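Side-chain contacts in UDP-glucose 4-epimerase (Brucella ovis, PDB 4WOK), which probably interconverts UDP-glucose and UDP-galactose, with NAD bound in a Rossmann-type fold as the cofactor: residues A[124-127]-A[128-132]; A[265-269]-A[270-274]; A[317-320]-A[321-325]. The protein carries 2 engineered substitutions. All blocks are in the same frame, centred on the assembly; numbering follows the deposited sequence.

Contact 1: residues A[124-127]-A[128-132]. With NAD (nicotinamide-adenine-dinucleotide), chain B.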
loop_
_atom_site.group_PDB
_atom_site.type_symbol
_atom_site.label_atom_id
_atom_site.label_comp_id
_atom_site.label_asym_id
_atom_site.label_seq_id
_atom_site.Cartn_x
_atom_site.Cartn_y
_atom_site.Cartn_z
ATOM N N PHE A 124 -10.192 2.905 1.630
ATOM C CA PHE A 124 -9.478 3.109 0.366
ATOM C C PHE A 124 -7.973 3.185 0.580
ATOM O O PHE A 124 -7.490 4.021 1.341
ATOM C CB PHE A 124 -9.949 4.390 -0.319
ATOM C CG PHE A 124 -9.220 4.677 -1.610
ATOM C CD1 PHE A 124 -9.336 3.816 -2.693
ATOM C CD2 PHE A 124 -8.392 5.781 -1.727
ATOM C CE1 PHE A 124 -8.638 4.069 -3.896
ATOM C CE2 PHE A 124 -7.687 6.044 -2.920
ATOM C CZ PHE A 124 -7.819 5.186 -4.002
ATOM N N SER A 125 -7.226 2.311 -0.088
ATOM C CA SER A 125 -5.775 2.339 0.032
ATOM C C SER A 125 -5.244 3.375 -0.941
ATOM O O SER A 125 -5.241 3.168 -2.148
ATOM C CB SER A 125 -5.163 0.954 -0.241
ATOM O OG SER A 125 -4.249 0.588 0.797
ATOM N N SER A 126 -4.817 4.509 -0.405
ATOM C CA SER A 126 -4.349 5.611 -1.220
ATOM C C SER A 126 -2.831 5.643 -1.178
ATOM O O SER A 126 -2.204 4.633 -0.880
ATOM C CB SER A 126 -4.950 6.929 -0.728
ATOM O OG SER A 126 -4.707 7.978 -1.651
ATOM N N SER A 127 -2.240 6.802 -1.446
ATOM C CA SER A 127 -0.783 6.924 -1.515
ATOM C C SER A 127 -0.344 8.310 -1.121
ATOM O O SER A 127 -1.050 9.277 -1.383
ATOM C CB SER A 127 -0.277 6.621 -2.932
ATOM O OG SER A 127 1.115 6.897 -3.025
ATOM N N CYS A 128 0.827 8.412 -0.504
ATOM C CA CYS A 128 1.400 9.717 -0.211
ATOM C C CYS A 128 1.952 10.362 -1.479
ATOM O O CYS A 128 2.405 11.506 -1.456
ATOM C CB CYS A 128 2.495 9.605 0.847
ATOM S SG CYS A 128 1.879 9.347 2.522
ATOM N N ALA A 129 1.904 9.630 -2.592
ATOM C CA ALA A 129 2.240 10.215 -3.887
ATOM C C ALA A 129 1.264 11.336 -4.264
ATOM O O ALA A 129 1.560 12.155 -5.136
ATOM C CB ALA A 129 2.260 9.143 -4.973
ATOM N N THR A 130 0.105 11.384 -3.609
ATOM C CA THR A 130 -0.863 12.438 -3.896
ATOM C C THR A 130 -0.323 13.828 -3.525
ATOM O O THR A 130 -0.757 14.832 -4.085
ATOM C CB THR A 130 -2.193 12.212 -3.150
ATOM O OG1 THR A 130 -1.936 12.102 -1.748
ATOM C CG2 THR A 130 -2.900 10.942 -3.645
ATOM N N TYR A 131 0.624 13.881 -2.589
ATOM C CA TYR A 131 1.169 15.161 -2.122
ATOM C C TYR A 131 2.106 15.828 -3.122
ATOM O O TYR A 131 2.190 17.060 -3.178
ATOM C CB TYR A 131 1.920 14.983 -0.798
ATOM C CG TYR A 131 1.044 14.571 0.353
ATOM C CD1 TYR A 131 0.004 15.385 0.783
ATOM C CD2 TYR A 131 1.260 13.374 1.020
ATOM C CE1 TYR A 131 -0.803 15.015 1.848
ATOM C CE2 TYR A 131 0.451 12.993 2.084
ATOM C CZ TYR A 131 -0.578 13.820 2.489
ATOM O OH TYR A 131 -1.380 13.450 3.544
ATOM N N GLY A 132 2.820 15.017 -3.897
ATOM C CA GLY A 132 3.874 15.528 -4.758
ATOM C C GLY A 132 5.029 16.022 -3.900
ATOM O O GLY A 132 5.333 15.426 -2.865
HETATM P PA NAD B . -0.496 -5.793 -5.609
HETATM O O1A NAD B . -0.494 -5.592 -7.112
HETATM O O2A NAD B . 0.201 -6.924 -4.911
HETATM O O5B NAD B . -2.165 -6.045 -5.220
HETATM C C5B NAD B . -3.008 -5.471 -6.194
HETATM C C4B NAD B . -4.209 -6.449 -6.287
HETATM O O4B NAD B . -5.284 -5.849 -7.023
HETATM C C3B NAD B . -3.656 -7.628 -7.096
HETATM O O3B NAD B . -4.034 -8.808 -6.432
HETATM C C2B NAD B . -4.377 -7.467 -8.458
HETATM O O2B NAD B . -4.600 -8.690 -9.042
HETATM C C1B NAD B . -5.729 -6.806 -8.004
HETATM N N9A NAD B . -6.326 -5.972 -9.065
HETATM C C8A NAD B . -5.725 -4.960 -9.843
HETATM N N7A NAD B . -6.584 -4.387 -10.693
HETATM C C5A NAD B . -7.791 -5.059 -10.460
HETATM C C6A NAD B . -9.069 -4.925 -11.045
HETATM N N6A NAD B . -9.285 -4.003 -12.043
HETATM N N1A NAD B . -10.087 -5.710 -10.620
HETATM C C2A NAD B . -9.819 -6.622 -9.630
HETATM N N3A NAD B . -8.642 -6.868 -8.986
HETATM C C4A NAD B . -7.649 -6.043 -9.441
HETATM O O3 NAD B . -0.156 -4.287 -5.161
HETATM P PN NAD B . -0.051 -4.000 -3.573
HETATM O O1N NAD B . -0.623 -4.996 -2.605
HETATM O O2N NAD B . 1.258 -3.306 -3.432
HETATM O O5D NAD B . -0.935 -2.548 -3.266
HETATM C C5D NAD B . -2.246 -2.672 -3.519
HETATM C C4D NAD B . -2.872 -1.349 -3.077
HETATM O O4D NAD B . -1.920 -0.641 -2.182
HETATM C C3D NAD B . -3.048 -0.431 -4.304
HETATM O O3D NAD B . -4.173 0.343 -4.035
HETATM C C2D NAD B . -1.772 0.415 -4.232
HETATM O O2D NAD B . -1.880 1.663 -4.791
HETATM C C1D NAD B . -1.767 0.640 -2.701
HETATM N N1N NAD B . -0.376 1.185 -2.295
HETATM C C2N NAD B . 0.692 0.291 -2.307
HETATM C C3N NAD B . 1.975 0.773 -1.937
HETATM C C7N NAD B . 3.138 -0.182 -1.949
HETATM O O7N NAD B . 4.260 0.198 -1.600
HETATM N N7N NAD B . 2.920 -1.484 -2.356
HETATM C C4N NAD B . 2.128 2.117 -1.587
HETATM C C5N NAD B . 1.036 2.985 -1.589
HETATM C C6N NAD B . -0.230 2.507 -1.953
#

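Contact 2: residues A[265-269]-A[270-274]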
loop_
_atom_site.group_PDB
_atom_site.type_symbol
_atom_site.label_atom_id
_atom_site.label_comp_id
_atom_site.label_asym_id
_atom_site.label_seq_id
_atom_site.Cartn_x
_atom_site.Cartn_y
_atom_site.Cartn_z
ATOM N N ARG A 265 9.436 8.489 10.712
ATOM C CA ARG A 265 10.880 8.538 10.501
ATOM C C ARG A 265 11.272 7.888 9.173
ATOM O O ARG A 265 10.805 6.799 8.841
ATOM C CB ARG A 265 11.604 7.850 11.655
ATOM N N GLY A 266 12.133 8.563 8.419
ATOM C CA GLY A 266 12.589 8.058 7.137
ATOM C C GLY A 266 13.769 7.111 7.219
ATOM O O GLY A 266 14.382 6.930 8.277
ATOM N N THR A 267 14.098 6.512 6.081
ATOM C CA THR A 267 15.196 5.558 5.995
ATOM C C THR A 267 15.974 5.752 4.704
ATOM O O THR A 267 15.379 5.842 3.638
ATOM C CB THR A 267 14.678 4.120 6.052
ATOM O OG1 THR A 267 13.737 4.001 7.127
ATOM C CG2 THR A 267 15.827 3.151 6.261
ATOM N N SER A 268 17.300 5.808 4.787
ATOM C CA SER A 268 18.103 6.008 3.589
ATOM C C SER A 268 18.404 4.685 2.887
ATOM O O SER A 268 18.306 3.614 3.488
ATOM C CB SER A 268 19.414 6.722 3.929
ATOM O OG SER A 268 20.370 5.796 4.402
ATOM N N ILE A 269 18.764 4.772 1.611
ATOM C CA ILE A 269 19.163 3.602 0.828
ATOM C C ILE A 269 20.337 2.878 1.484
ATOM O O ILE A 269 20.361 1.644 1.572
ATOM C CB ILE A 269 19.573 3.995 -0.617
ATOM C CG1 ILE A 269 18.444 4.747 -1.329
ATOM C CG2 ILE A 269 20.019 2.772 -1.398
ATOM C CD1 ILE A 269 17.293 3.879 -1.763
ATOM N N ARG A 270 21.316 3.661 1.935
ATOM C CA ARG A 270 22.503 3.108 2.571
ATOM C C ARG A 270 22.118 2.277 3.790
ATOM O O ARG A 270 22.600 1.153 3.947
ATOM C CB ARG A 270 23.481 4.222 2.963
ATOM C CG ARG A 270 24.764 3.727 3.626
ATOM C CD ARG A 270 25.626 2.919 2.655
ATOM N NE ARG A 270 26.143 3.738 1.560
ATOM C CZ ARG A 270 26.451 3.270 0.353
ATOM N NH1 ARG A 270 26.293 1.979 0.076
ATOM N NH2 ARG A 270 26.909 4.095 -0.580
ATOM N N GLU A 271 21.230 2.811 4.631
ATOM C CA GLU A 271 20.786 2.091 5.823
ATOM C C GLU A 271 20.214 0.733 5.449
ATOM O O GLU A 271 20.497 -0.279 6.089
ATOM C CB GLU A 271 19.727 2.883 6.587
ATOM C CG GLU A 271 20.169 4.214 7.173
ATOM C CD GLU A 271 19.012 4.926 7.863
ATOM O OE1 GLU A 271 18.550 4.427 8.910
ATOM O OE2 GLU A 271 18.544 5.964 7.350
ATOM N N ILE A 272 19.395 0.727 4.403
ATOM C CA ILE A 272 18.761 -0.497 3.945
ATOM C C ILE A 272 19.796 -1.507 3.469
ATOM O O ILE A 272 19.791 -2.661 3.886
ATOM C CB ILE A 272 17.750 -0.201 2.817
ATOM C CG1 ILE A 272 16.495 0.434 3.417
ATOM C CG2 ILE A 272 17.391 -1.475 2.060
ATOM C CD1 ILE A 272 15.616 1.113 2.408
ATOM N N VAL A 273 20.691 -1.062 2.600
ATOM C CA VAL A 273 21.748 -1.920 2.093
ATOM C C VAL A 273 22.612 -2.449 3.242
ATOM O O VAL A 273 22.906 -3.644 3.311
ATOM C CB VAL A 273 22.607 -1.161 1.066
ATOM C CG1 VAL A 273 23.961 -1.814 0.894
ATOM C CG2 VAL A 273 21.858 -1.073 -0.252
ATOM N N GLN A 274 22.976 -1.566 4.162
ATOM C CA GLN A 274 23.764 -1.964 5.329
ATOM C C GLN A 274 23.042 -3.008 6.167
ATOM O O GLN A 274 23.635 -4.001 6.581
ATOM C CB GLN A 274 24.081 -0.756 6.202
ATOM C CG GLN A 274 25.062 0.224 5.604
ATOM C CD GLN A 274 25.238 1.447 6.486
ATOM O OE1 GLN A 274 24.263 1.995 7.012
ATOM N NE2 GLN A 274 26.483 1.875 6.663
#

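Contact 3: residues A[317-320]-A[321-325]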
loop_
_atom_site.group_PDB
_atom_site.type_symbol
_atom_site.label_atom_id
_atom_site.label_comp_id
_atom_site.label_asym_id
_atom_site.label_seq_id
_atom_site.Cartn_x
_atom_site.Cartn_y
_atom_site.Cartn_z
ATOM N N SER A 317 7.368 -1.801 12.266
ATOM C CA SER A 317 7.997 -1.075 11.176
ATOM C C SER A 317 9.399 -0.549 11.491
ATOM O O SER A 317 9.880 0.380 10.841
ATOM C CB SER A 317 7.091 0.070 10.737
ATOM O OG SER A 317 5.906 -0.435 10.136
ATOM N N ASP A 318 10.063 -1.152 12.469
ATOM C CA ASP A 318 11.489 -0.907 12.644
ATOM C C ASP A 318 12.232 -1.584 11.485
ATOM O O ASP A 318 11.811 -2.640 11.010
ATOM C CB ASP A 318 11.968 -1.429 14.001
ATOM C CG ASP A 318 11.542 -2.859 14.249
ATOM O OD1 ASP A 318 10.340 -3.093 14.518
ATOM O OD2 ASP A 318 12.413 -3.749 14.168
ATOM N N LEU A 319 13.312 -0.971 11.013
ATOM C CA LEU A 319 14.023 -1.483 9.839
ATOM C C LEU A 319 14.382 -2.960 9.981
ATOM O O LEU A 319 14.204 -3.748 9.053
ATOM C CB LEU A 319 15.289 -0.664 9.585
ATOM C CG LEU A 319 16.092 -1.099 8.359
ATOM C CD1 LEU A 319 15.236 -1.053 7.096
ATOM C CD2 LEU A 319 17.328 -0.233 8.206
ATOM N N ASP A 320 14.869 -3.328 11.161
ATOM C CA ASP A 320 15.307 -4.697 11.378
ATOM C C ASP A 320 14.165 -5.704 11.177
ATOM O O ASP A 320 14.378 -6.742 10.548
ATOM C CB ASP A 320 15.940 -4.844 12.765
ATOM C CG ASP A 320 17.442 -4.558 12.753
ATOM O OD1 ASP A 320 17.896 -3.758 11.903
ATOM O OD2 ASP A 320 18.168 -5.136 13.588
ATOM N N THR A 321 12.962 -5.394 11.649
ATOM C CA THR A 321 11.823 -6.290 11.431
ATOM C C THR A 321 11.427 -6.345 9.954
ATOM O O THR A 321 11.142 -7.414 9.410
ATOM C CB THR A 321 10.605 -5.861 12.264
ATOM O OG1 THR A 321 10.943 -5.946 13.654
ATOM C CG2 THR A 321 9.416 -6.766 11.985
ATOM N N ILE A 322 11.421 -5.188 9.308
ATOM C CA ILE A 322 11.124 -5.128 7.877
ATOM C C ILE A 322 12.102 -6.015 7.116
ATOM O O ILE A 322 11.695 -6.863 6.321
ATOM C CB ILE A 322 11.195 -3.686 7.353
ATOM C CG1 ILE A 322 10.001 -2.886 7.875
ATOM C CG2 ILE A 322 11.287 -3.663 5.839
ATOM C CD1 ILE A 322 10.083 -1.401 7.597
ATOM N N ILE A 323 13.394 -5.855 7.396
ATOM C CA ILE A 323 14.396 -6.612 6.653
ATOM C C ILE A 323 14.318 -8.097 6.954
ATOM O O ILE A 323 14.304 -8.925 6.049
ATOM C CB ILE A 323 15.819 -6.133 6.958
ATOM C CG1 ILE A 323 16.006 -4.694 6.471
ATOM C CG2 ILE A 323 16.817 -7.066 6.299
ATOM C CD1 ILE A 323 15.614 -4.485 5.030
ATOM N N ARG A 324 14.275 -8.424 8.241
ATOM C CA ARG A 324 14.250 -9.806 8.690
ATOM C C ARG A 324 13.057 -10.599 8.125
ATOM O O ARG A 324 13.191 -11.769 7.757
ATOM C CB ARG A 324 14.223 -9.837 10.216
ATOM C CG ARG A 324 14.808 -11.080 10.834
ATOM C CD ARG A 324 14.727 -11.016 12.352
ATOM N NE ARG A 324 15.484 -9.891 12.895
ATOM C CZ ARG A 324 16.749 -9.972 13.301
ATOM N NH1 ARG A 324 17.403 -11.125 13.226
ATOM N NH2 ARG A 324 17.358 -8.900 13.786
ATOM N N THR A 325 11.890 -9.973 8.044
ATOM C CA THR A 325 10.716 -10.720 7.602
ATOM C C THR A 325 10.638 -10.822 6.082
ATOM O O THR A 325 10.082 -11.779 5.557
ATOM C CB THR A 325 9.401 -10.112 8.157
ATOM O OG1 THR A 325 9.280 -8.741 7.763
ATOM C CG2 THR A 325 9.414 -10.188 9.665
#

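Contact 1: residues A[124-127]-A[128-132]
T130 folds back onto S126 and S127. Its CB lies 3.6 Å from S127 O, and the two branches part from there. OG1 sits between the backbone N and the carbonyl carbon (chi1 56°), which turns it to the same oxygen, and it donates to S127 O at 3.0 Å. That bond meets the carbonyl almost end-on, with a C=O...OG1 angle of 161°. T130 N gives S127 O a second, longer bond of 3.3 Å from above the carbonyl plane, so main chain and side chain of one residue grip one acceptor. OG1 is also bonded to Q145 NE2. T130 CG2, the apolar branch, lies 3.4 Å from S127 O and then 4.0 Å from S126 OG, whose own polar partner is E159.

All this lies just past the C-terminal end of strand 121-125 of the parallel Rossmann sheet, where the chain enters the 3-10 segment 128-130. S127 OG takes a bond of the same sense, an ST turn, from A129 N at 2.9 Å, the N-H nearly straight (162°). S127 also touches Y151, itself hydrogen-bonded to NAD. On the cofactor side, S126 O approaches C6N of the NAD nicotinamide ring to 3.1 Å.

Contact 2: residues A[265-269]-A[270-274]
S268 and E271 form a capping box at the start of helix 269-280, each side chain bonding the other's backbone amide. S268, which also belongs to the short strand 267-268, is the N-cap, so the box marks a strand-to-helix junction.

S268 OG accepts from E271 N at 3.1 Å along a nearly straight N-H (167°). Its chi1 of 82° sets OG over the first turn, and the same oxygen is hydrogen-bonded to D226 in a nearby loop. In return, S268 N donates to E271 OE2 at 2.9 Å. The amide approaches from above the carboxylate plane, 52° out of it, and the glutamate reaches back with its chain extended beyond CG. Two backbone bonds continue the helix, I272 N to S268 O at 3.2 Å and V273 N to I269 O at 2.9 Å.

The apolar contacts are looser. The T267 side chain lies aslant the E271 chain, with T267 CG2 3.9 Å from E271 CB. Farther along, I269 CG2 and V273 CG2, one turn apart, are 4.4 Å from each other, a loose contact. I269 and I272 both touch L200 of helix 200-209, while V273 touches V286 of strand 286-289, so this helical turn is in contact with both elements. T267 and I272 also share Y233 of strand 230-235 as a neighbour, and T267 CG2 is 4.0 Å from I272 CG1.

Contact 3: residues A[317-320]-A[321-325]
The D318 carboxylate takes two bonds from T321 on OD2, both from the same side of its plane. The amide stands well above that plane, 55° out of it, with T321 N 3.1 Å from D318 OD2. T321 OG1 comes closer to the plane, on the syn side of OD2, and donates to it at 2.7 Å. The other flat groups are the D320 carboxylate and the R324 guanidinium. Here D320 OD2 lies at the edge of the guanidinium and near its plane, but the carboxylate is turned 63° against it. The D320 OD2 to R324 NH2 separation of 3.9 Å makes this a long salt bridge, and it is the less certain because D320 has two conformers.

D318 is the N-cap of helix 319-326. With chi1 at 51° its carboxylate swings back to T321. The backbone then runs regularly, I322 N to D318 O at 3.1 Å and I323 N to L319 O at 2.8 Å.

On the flank facing helix 269-280, L319 and I323 lie side by side and point the same way, L319 CD1 3.8 Å from I323 CG1, and both touch S275. Farther along, T325 OG1 donates to T321 O at 2.8 Å, while T325 N reaches that oxygen from the opposite face. T325 OG1 is bonded as well to H235 and A184, tying this turn to the rest of the chain.

With two donors on OD2 at the start of a helix, the D318 carboxylate would be favoured in its charged form, and its negative charge should interact well with the helix dipole.

Overall arrangement
Contact 1 is the buried one, its centre about 9 Å from the centre of the chain, at the C-terminal end of strand 121-125, beside NAD. Contacts 2 and 3 are partly buried and lie farther out, with centres about 19 and 17 Å from the centre of the chain. They also meet: L319 CD2 packs 3.8 Å from E271 O, so helices 269-280 and 319-326 pack together, and both touch helix 200-209. Contact 1 touches neither. The chemistry follows: contact 1 uses uncharged hydroxyls and backbone groups round a 3-10 turn, whereas each of the other two caps a helix, contact 2 with a serine N-cap and a glutamate reaching back, contact 3 with an aspartate.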